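Hypothetical protein (PDB 2H9F) probably catalyses the isomerisation of methylaconitate, as an enzyme of the PrpF type. Local coordinates at residues Asp200-Met214 and Arg249-Met261. Numbering follows the deposited sequence.
Sequences DDLEVPGVGTFKATM and RFERIRVAGALRM
The Phe210 ring meets Arg249 and Ile253 obliquely: CZ lies 3.9 Å from Arg249 NH2, with ring and guanidinium planes 72° apart, so the arginine does not stack flat on the ring. Gly208 C sits over one face of the phenyl, offset toward the rim, and Val207 CG1 lies in plane at its edge. The same CG1 approaches Arg249 NE at 3.6 Å, while CG2 reaches the edge of the Arg252 guanidinium; the two methyls of the valine thus each touch a different arginine. Arg249 NH1 is held by Ile229 O. Toward the C-terminal end of helix 244-260, Arg260 NH2 and Asp200 OD1 form a salt bridge of 3.1 Å, the carboxylate turned 68° from the guanidinium plane. Thr195 and Asn197 hydrogen-bond the two carboxylate oxygens and fix the aspartate.

Between these polar groups the contact is apolar. Val204 presses both methyls on the helix, CG1 3.5 Å from Arg252 O and CG2 against Ala256 CB at 3.9 Å. Leu202 spreads its methyls, CD1 over the Ala256 carbonyl and CD2 toward Ile253 CG2. The selenium of Met214 lies 3.8 Å from Gly257 O; with its chain bent at chi3, that selenomethionine also packs on Arg260 CG, and its CB meets Met261 CG at 3.6 Å.

Strands 200-204 and 208-214 are paired antiparallel, with a classic beta bulge where Val207 and Gly208 face Val204. The axis of the helix segment 249-260 runs 7.8 Å from that of strand 200-204, at 123°. Ile253 also touches Ile279 of strand 278-283, so the helix packs across one face of a beta-sheet, a helix-on-sheet layer within the PrpF fold.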
ATOM      1  N   ASP A 200      -0.719  21.786 -39.767  1.00 36.65           N
ATOM      2  CA  ASP A 200      -1.912  21.749 -40.619  1.00 37.60           C
ATOM      3  C   ASP A 200      -2.835  22.907 -40.256  1.00 37.78           C
ATOM      4  O   ASP A 200      -2.676  23.556 -39.195  1.00 33.47           O
ATOM      5  CB  ASP A 200      -2.678  20.438 -40.397  1.00 38.87           C
ATOM      6  CG  ASP A 200      -1.999  19.206 -41.037  1.00 43.76           C
ATOM      7  OD1 ASP A 200      -2.155  18.983 -42.272  1.00 41.34           O
ATOM      8  OD2 ASP A 200      -1.367  18.427 -40.274  1.00 45.75           O
ATOM      9  N   ASP A 201      -3.782  23.194 -41.137  1.00 37.43           N
ATOM     10  CA  ASP A 201      -4.860  24.129 -40.799  1.00 40.38           C
ATOM     11  C   ASP A 201      -6.023  23.279 -40.341  1.00 40.00           C
ATOM     12  O   ASP A 201      -6.591  22.548 -41.127  1.00 40.04           O
ATOM     13  CB  ASP A 201      -5.208  25.005 -41.987  1.00 40.46           C
ATOM     14  CG  ASP A 201      -4.087  25.981 -42.313  1.00 45.39           C
ATOM     15  OD1 ASP A 201      -3.632  26.683 -41.379  1.00 50.46           O
ATOM     16  OD2 ASP A 201      -3.645  26.034 -43.484  1.00 51.04           O
ATOM     17  N   LEU A 202      -6.299  23.303 -39.039  1.00 40.09           N
ATOM     18  CA  LEU A 202      -7.293  22.421 -38.468  1.00 39.52           C
ATOM     19  C   LEU A 202      -8.608  23.153 -38.394  1.00 40.08           C
ATOM     20  O   LEU A 202      -8.748  24.103 -37.634  1.00 40.97           O
ATOM     21  CB  LEU A 202      -6.862  21.971 -37.076  1.00 39.06           C
ATOM     22  CG  LEU A 202      -7.790  20.967 -36.372  1.00 38.21           C
ATOM     23  CD1 LEU A 202      -7.835  19.622 -37.106  1.00 39.04           C
ATOM     24  CD2 LEU A 202      -7.337  20.844 -34.902  1.00 37.48           C
ATOM     25  N   GLU A 203      -9.581  22.682 -39.154  1.00 40.24           N
ATOM     26  CA  GLU A 203     -10.917  23.263 -39.140  1.00 41.47           C
ATOM     27  C   GLU A 203     -11.766  22.711 -37.996  1.00 40.31           C
ATOM     28  O   GLU A 203     -12.072  21.514 -37.962  1.00 38.75           O
ATOM     29  CB  GLU A 203     -11.630  22.941 -40.432  1.00 42.29           C
ATOM     30  CG  GLU A 203     -11.496  23.957 -41.540  1.00 49.89           C
ATOM     31  CD  GLU A 203     -12.684  23.841 -42.485  1.00 58.41           C
ATOM     32  OE1 GLU A 203     -13.778  24.362 -42.141  1.00 63.18           O
ATOM     33  OE2 GLU A 203     -12.544  23.183 -43.545  1.00 64.54           O
ATOM     34  N   VAL A 204     -12.167  23.592 -37.084  1.00 38.25           N
ATOM     35  CA  VAL A 204     -13.036  23.225 -35.977  1.00 38.65           C
ATOM     36  C   VAL A 204     -14.401  23.931 -36.132  1.00 39.60           C
ATOM     37  O   VAL A 204     -14.547  25.114 -35.786  1.00 37.70           O
ATOM     38  CB  VAL A 204     -12.389  23.583 -34.627  1.00 39.52           C
ATOM     39  CG1 VAL A 204     -13.162  22.912 -33.482  1.00 37.10           C
ATOM     40  CG2 VAL A 204     -10.888  23.181 -34.617  1.00 35.82           C
ATOM     41  N   PRO A 205     -15.401  23.203 -36.665  1.00 41.19           N
ATOM     42  CA  PRO A 205     -16.730  23.737 -36.962  1.00 42.22           C
ATOM     43  C   PRO A 205     -17.320  24.593 -35.846  1.00 43.09           C
ATOM     44  O   PRO A 205     -17.398  24.155 -34.685  1.00 42.12           O
ATOM     45  CB  PRO A 205     -17.564  22.473 -37.179  1.00 42.94           C
ATOM     46  CG  PRO A 205     -16.595  21.507 -37.763  1.00 41.45           C
ATOM     47  CD  PRO A 205     -15.307  21.771 -37.027  1.00 41.72           C
ATOM     48  N   GLY A 206     -17.700  25.820 -36.211  1.00 42.97           N
ATOM     49  CA  GLY A 206     -18.237  26.788 -35.262  1.00 43.66           C
ATOM     50  C   GLY A 206     -17.248  27.392 -34.278  1.00 44.17           C
ATOM     51  O   GLY A 206     -17.616  28.291 -33.525  1.00 46.24           O
ATOM     52  N   VAL A 207     -16.001  26.913 -34.259  1.00 44.14           N
ATOM     53  CA  VAL A 207     -14.990  27.435 -33.328  1.00 43.16           C
ATOM     54  C   VAL A 207     -13.933  28.256 -34.058  1.00 42.08           C
ATOM     55  O   VAL A 207     -13.593  29.363 -33.629  1.00 41.93           O
ATOM     56  CB  VAL A 207     -14.307  26.310 -32.519  1.00 42.51           C
ATOM     57  CG1 VAL A 207     -13.365  26.915 -31.465  1.00 43.76           C
ATOM     58  CG2 VAL A 207     -15.355  25.406 -31.864  1.00 42.47           C
ATOM     59  N   GLY A 208     -13.409  27.714 -35.150  1.00 41.00           N
ATOM     60  CA  GLY A 208     -12.358  28.395 -35.921  1.00 41.32           C
ATOM     61  C   GLY A 208     -11.487  27.470 -36.752  1.00 40.21           C
ATOM     62  O   GLY A 208     -11.714  26.259 -36.810  1.00 39.39           O
ATOM     63  N   THR A 209     -10.501  28.055 -37.415  1.00 39.10           N
ATOM     64  CA  THR A 209      -9.498  27.284 -38.134  1.00 40.88           C
ATOM     65  C   THR A 209      -8.152  27.650 -37.524  1.00 40.83           C
ATOM     66  O   THR A 209      -7.799  28.817 -37.422  1.00 42.80           O
ATOM     67  CB  THR A 209      -9.558  27.525 -39.644  1.00 40.43           C
ATOM     68  OG1 THR A 209     -10.795  27.007 -40.128  1.00 43.51           O
ATOM     69  CG2 THR A 209      -8.423  26.814 -40.361  1.00 40.19           C
ATOM     70  N   PHE A 210      -7.427  26.643 -37.065  1.00 41.27           N
ATOM     71  CA  PHE A 210      -6.271  26.874 -36.220  1.00 39.91           C
ATOM     72  C   PHE A 210      -5.066  26.125 -36.745  1.00 40.25           C
ATOM     73  O   PHE A 210      -5.207  25.037 -37.242  1.00 40.31           O
ATOM     74  CB  PHE A 210      -6.572  26.374 -34.818  1.00 40.31           C
ATOM     75  CG  PHE A 210      -7.727  27.071 -34.153  1.00 42.19           C
ATOM     76  CD1 PHE A 210      -7.732  28.447 -34.005  1.00 40.69           C
ATOM     77  CD2 PHE A 210      -8.811  26.351 -33.674  1.00 41.03           C
ATOM     78  CE1 PHE A 210      -8.804  29.093 -33.389  1.00 43.26           C
ATOM     79  CE2 PHE A 210      -9.888  26.998 -33.058  1.00 45.41           C
ATOM     80  CZ  PHE A 210      -9.876  28.363 -32.906  1.00 40.69           C
ATOM     81  N   LYS A 211      -3.872  26.685 -36.582  1.00 40.82           N
ATOM     82  CA  LYS A 211      -2.665  25.925 -36.836  1.00 39.18           C
ATOM     83  C   LYS A 211      -2.601  24.773 -35.840  1.00 38.10           C
ATOM     84  O   LYS A 211      -2.967  24.904 -34.678  1.00 33.30           O
ATOM     85  CB  LYS A 211      -1.425  26.795 -36.709  1.00 38.70           C
ATOM     86  CG  LYS A 211      -1.301  27.936 -37.729  1.00 41.12           C
ATOM     87  CD  LYS A 211      -1.254  27.428 -39.151  1.00 43.46           C
ATOM     88  CE  LYS A 211      -1.183  28.567 -40.163  1.00 44.92           C
ATOM     89  NZ  LYS A 211      -1.329  28.077 -41.579  1.00 43.85           N
ATOM     90  N   ALA A 212      -2.178  23.611 -36.297  1.00 36.65           N
ATOM     91  CA  ALA A 212      -2.068  22.490 -35.387  1.00 36.25           C
ATOM     92  C   ALA A 212      -0.991  21.508 -35.836  1.00 38.11           C
ATOM     93  O   ALA A 212      -0.852  21.261 -37.009  1.00 35.22           O
ATOM     94  CB  ALA A 212      -3.433  21.793 -35.246  1.00 34.58           C
ATOM     95  N   THR A 213      -0.234  20.964 -34.888  1.00 37.05           N
ATOM     96  CA  THR A 213       0.611  19.809 -35.148  1.00 35.61           C
ATOM     97  C   THR A 213      -0.065  18.594 -34.522  1.00 36.28           C
ATOM     98  O   THR A 213      -0.324  18.566 -33.325  1.00 36.71           O
ATOM     99  CB  THR A 213       1.994  20.006 -34.527  1.00 36.77           C
ATOM    100  OG1 THR A 213       2.700  20.999 -35.288  1.00 34.14           O
ATOM    101  CG2 THR A 213       2.798  18.677 -34.498  1.00 32.40           C
HETATM  102  N   MSE A 214      -0.355  17.607 -35.354  1.00 35.80           N
HETATM  103  CA  MSE A 214      -0.971  16.360 -34.963  1.00 35.93           C
HETATM  104  C   MSE A 214       0.114  15.292 -35.121  1.00 37.46           C
HETATM  105  O   MSE A 214       0.561  15.017 -36.226  1.00 36.40           O
HETATM  106  CB  MSE A 214      -2.184  16.089 -35.847  1.00 34.55           C
HETATM  107  CG  MSE A 214      -3.378  16.970 -35.498  1.00 36.70           C
HETATM  108 SE   MSE A 214      -4.740  17.002 -36.814  0.70 35.70          SE
HETATM  109  CE  MSE A 214      -3.919  18.337 -38.048  1.00 38.96           C
ATOM    110  N   ARG A 249     -15.357  23.614 -25.656  1.00 38.64           N
ATOM    111  CA  ARG A 249     -14.631  24.175 -26.785  1.00 40.11           C
ATOM    112  C   ARG A 249     -13.348  23.397 -27.071  1.00 38.85           C
ATOM    113  O   ARG A 249     -13.003  23.143 -28.228  1.00 39.23           O
ATOM    114  CB  ARG A 249     -14.298  25.644 -26.482  1.00 40.66           C
ATOM    115  CG  ARG A 249     -13.835  26.456 -27.665  1.00 41.57           C
ATOM    116  CD  ARG A 249     -13.704  27.940 -27.296  1.00 43.61           C
ATOM    117  NE  ARG A 249     -13.110  28.719 -28.391  1.00 45.55           N
ATOM    118  CZ  ARG A 249     -11.817  29.025 -28.510  1.00 49.19           C
ATOM    119  NH1 ARG A 249     -10.929  28.626 -27.609  1.00 50.01           N
ATOM    120  NH2 ARG A 249     -11.403  29.740 -29.548  1.00 50.83           N
ATOM    121  N   PHE A 250     -12.623  23.038 -26.019  1.00 38.14           N
ATOM    122  CA  PHE A 250     -11.396  22.253 -26.186  1.00 39.21           C
ATOM    123  C   PHE A 250     -11.710  20.889 -26.784  1.00 38.86           C
ATOM    124  O   PHE A 250     -10.971  20.378 -27.639  1.00 38.84           O
ATOM    125  CB  PHE A 250     -10.679  22.065 -24.836  1.00 39.35           C
ATOM    126  CG  PHE A 250      -9.747  23.150 -24.498  1.00 38.30           C
ATOM    127  CD1 PHE A 250      -8.613  23.371 -25.261  1.00 38.89           C
ATOM    128  CD2 PHE A 250      -9.962  23.953 -23.371  1.00 39.58           C
ATOM    129  CE1 PHE A 250      -7.720  24.417 -24.920  1.00 38.94           C
ATOM    130  CE2 PHE A 250      -9.085  24.973 -23.034  1.00 41.65           C
ATOM    131  CZ  PHE A 250      -7.960  25.208 -23.807  1.00 39.48           C
ATOM    132  N   GLU A 251     -12.817  20.298 -26.329  1.00 37.49           N
ATOM    133  CA  GLU A 251     -13.208  18.989 -26.803  1.00 37.97           C
ATOM    134  C   GLU A 251     -13.535  19.044 -28.285  1.00 39.87           C
ATOM    135  O   GLU A 251     -13.320  18.065 -29.000  1.00 41.47           O
ATOM    136  CB  GLU A 251     -14.393  18.445 -26.008  1.00 37.08           C
ATOM    137  CG  GLU A 251     -14.986  17.096 -26.523  1.00 36.97           C
ATOM    138  CD  GLU A 251     -14.046  15.892 -26.386  1.00 39.79           C
ATOM    139  OE1 GLU A 251     -12.949  16.063 -25.793  1.00 36.60           O
ATOM    140  OE2 GLU A 251     -14.415  14.773 -26.893  1.00 37.93           O
ATOM    141  N   ARG A 252     -14.049  20.176 -28.750  1.00 40.64           N
ATOM    142  CA  ARG A 252     -14.364  20.318 -30.169  1.00 41.95           C
ATOM    143  C   ARG A 252     -13.103  20.326 -31.014  1.00 40.47           C
ATOM    144  O   ARG A 252     -13.052  19.746 -32.107  1.00 40.19           O
ATOM    145  CB  ARG A 252     -15.229  21.560 -30.399  1.00 44.29           C
ATOM    146  CG  ARG A 252     -16.694  21.214 -30.210  1.00 49.41           C
ATOM    147  CD  ARG A 252     -17.458  22.267 -29.502  1.00 60.61           C
ATOM    148  NE  ARG A 252     -17.945  23.284 -30.424  1.00 65.63           N
ATOM    149  CZ  ARG A 252     -19.107  23.239 -31.070  1.00 67.25           C
ATOM    150  NH1 ARG A 252     -19.949  22.206 -30.927  1.00 69.88           N
ATOM    151  NH2 ARG A 252     -19.419  24.246 -31.880  1.00 66.52           N
ATOM    152  N   ILE A 253     -12.072  20.948 -30.476  1.00 39.70           N
ATOM    153  CA  ILE A 253     -10.773  20.978 -31.141  1.00 40.77           C
ATOM    154  C   ILE A 253     -10.175  19.577 -31.134  1.00 39.40           C
ATOM    155  O   ILE A 253      -9.683  19.085 -32.172  1.00 40.30           O
ATOM    156  CB  ILE A 253      -9.798  21.969 -30.487  1.00 39.14           C
ATOM    157  CG1 ILE A 253     -10.412  23.383 -30.427  1.00 43.49           C
ATOM    158  CG2 ILE A 253      -8.524  22.031 -31.304  1.00 42.33           C
ATOM    159  CD1 ILE A 253      -9.610  24.402 -29.716  1.00 41.02           C
ATOM    160  N   ARG A 254     -10.273  18.914 -29.984  1.00 37.09           N
ATOM    161  CA  ARG A 254      -9.747  17.570 -29.847  1.00 36.82           C
ATOM    162  C   ARG A 254     -10.444  16.642 -30.869  1.00 36.40           C
ATOM    163  O   ARG A 254      -9.796  15.868 -31.545  1.00 36.57           O
ATOM    164  CB  ARG A 254      -9.941  17.052 -28.406  1.00 37.36           C
ATOM    165  CG  ARG A 254      -9.074  15.819 -28.046  1.00 38.72           C
ATOM    166  CD  ARG A 254      -9.400  15.222 -26.661  1.00 37.22           C
ATOM    167  NE  ARG A 254     -10.686  14.529 -26.662  1.00 39.33           N
ATOM    168  CZ  ARG A 254     -10.906  13.273 -27.069  1.00 37.04           C
ATOM    169  NH1 ARG A 254      -9.942  12.469 -27.456  1.00 40.31           N
ATOM    170  NH2 ARG A 254     -12.125  12.800 -27.033  1.00 34.72           N
ATOM    171  N   VAL A 255     -11.762  16.763 -30.996  1.00 37.41           N
ATOM    172  CA  VAL A 255     -12.533  15.921 -31.938  1.00 36.14           C
ATOM    173  C   VAL A 255     -12.169  16.194 -33.405  1.00 34.38           C
ATOM    174  O   VAL A 255     -12.030  15.269 -34.220  1.00 37.38           O
ATOM    175  CB  VAL A 255     -14.072  16.112 -31.684  1.00 38.01           C
ATOM    176  CG1 VAL A 255     -14.919  15.412 -32.741  1.00 36.34           C
ATOM    177  CG2 VAL A 255     -14.440  15.598 -30.292  1.00 36.22           C
ATOM    178  N   ALA A 256     -12.027  17.468 -33.738  1.00 37.22           N
ATOM    179  CA  ALA A 256     -11.589  17.890 -35.062  1.00 37.88           C
ATOM    180  C   ALA A 256     -10.226  17.248 -35.431  1.00 38.60           C
ATOM    181  O   ALA A 256     -10.070  16.690 -36.518  1.00 40.02           O
ATOM    182  CB  ALA A 256     -11.521  19.405 -35.118  1.00 37.58           C
ATOM    183  N   GLY A 257      -9.274  17.288 -34.507  1.00 39.56           N
ATOM    184  CA  GLY A 257      -7.963  16.644 -34.708  1.00 39.73           C
ATOM    185  C   GLY A 257      -8.050  15.135 -34.801  1.00 40.71           C
ATOM    186  O   GLY A 257      -7.346  14.522 -35.610  1.00 41.54           O
ATOM    187  N   ALA A 258      -8.924  14.528 -33.996  1.00 39.99           N
ATOM    188  CA  ALA A 258      -9.119  13.075 -34.060  1.00 39.30           C
ATOM    189  C   ALA A 258      -9.587  12.681 -35.418  1.00 41.07           C
ATOM    190  O   ALA A 258      -9.156  11.667 -35.962  1.00 37.53           O
ATOM    191  CB  ALA A 258     -10.136  12.627 -33.055  1.00 39.36           C
ATOM    192  N   LEU A 259     -10.544  13.450 -35.927  1.00 42.93           N
ATOM    193  CA  LEU A 259     -11.097  13.211 -37.249  1.00 43.29           C
ATOM    194  C   LEU A 259     -10.010  13.327 -38.302  1.00 44.54           C
ATOM    195  O   LEU A 259      -9.841  12.445 -39.143  1.00 43.76           O
ATOM    196  CB  LEU A 259     -12.211  14.216 -37.565  1.00 43.75           C
ATOM    197  CG  LEU A 259     -13.614  13.798 -37.127  1.00 43.35           C
ATOM    198  CD1 LEU A 259     -14.493  15.019 -36.979  1.00 42.31           C
ATOM    199  CD2 LEU A 259     -14.209  12.789 -38.110  1.00 40.49           C
ATOM    200  N   ARG A 260      -9.279  14.428 -38.246  1.00 44.50           N
ATOM    201  CA  ARG A 260      -8.232  14.720 -39.217  1.00 45.81           C
ATOM    202  C   ARG A 260      -7.069  13.704 -39.139  1.00 45.65           C
ATOM    203  O   ARG A 260      -6.453  13.405 -40.158  1.00 44.97           O
ATOM    204  CB  ARG A 260      -7.749  16.160 -38.995  1.00 47.33           C
ATOM    205  CG  ARG A 260      -6.695  16.648 -39.943  1.00 50.29           C
ATOM    206  CD  ARG A 260      -7.186  16.771 -41.365  1.00 51.79           C
ATOM    207  NE  ARG A 260      -6.227  17.554 -42.150  1.00 54.21           N
ATOM    208  CZ  ARG A 260      -5.459  17.089 -43.150  1.00 60.66           C
ATOM    209  NH1 ARG A 260      -5.463  15.797 -43.550  1.00 54.41           N
ATOM    210  NH2 ARG A 260      -4.645  17.951 -43.765  1.00 64.01           N
HETATM  211  N   MSE A 261      -6.794  13.174 -37.942  1.00 44.33           N
HETATM  212  CA  MSE A 261      -5.757  12.157 -37.745  1.00 44.04           C
HETATM  213  C   MSE A 261      -6.222  10.749 -38.139  1.00 46.22           C
HETATM  214  O   MSE A 261      -5.424   9.787 -38.114  1.00 50.77           O
HETATM  215  CB  MSE A 261      -5.323  12.125 -36.281  1.00 43.79           C
HETATM  216  CG  MSE A 261      -4.524  13.324 -35.862  1.00 42.84           C
HETATM  217 SE   MSE A 261      -4.119  13.312 -34.022  0.70 39.90          SE
HETATM  218  CE  MSE A 261      -2.390  12.427 -34.044  1.00 37.09           C
TER
HETATM  219  O   HOH W   1      -6.597  19.947 -41.592  1.00 57.92           O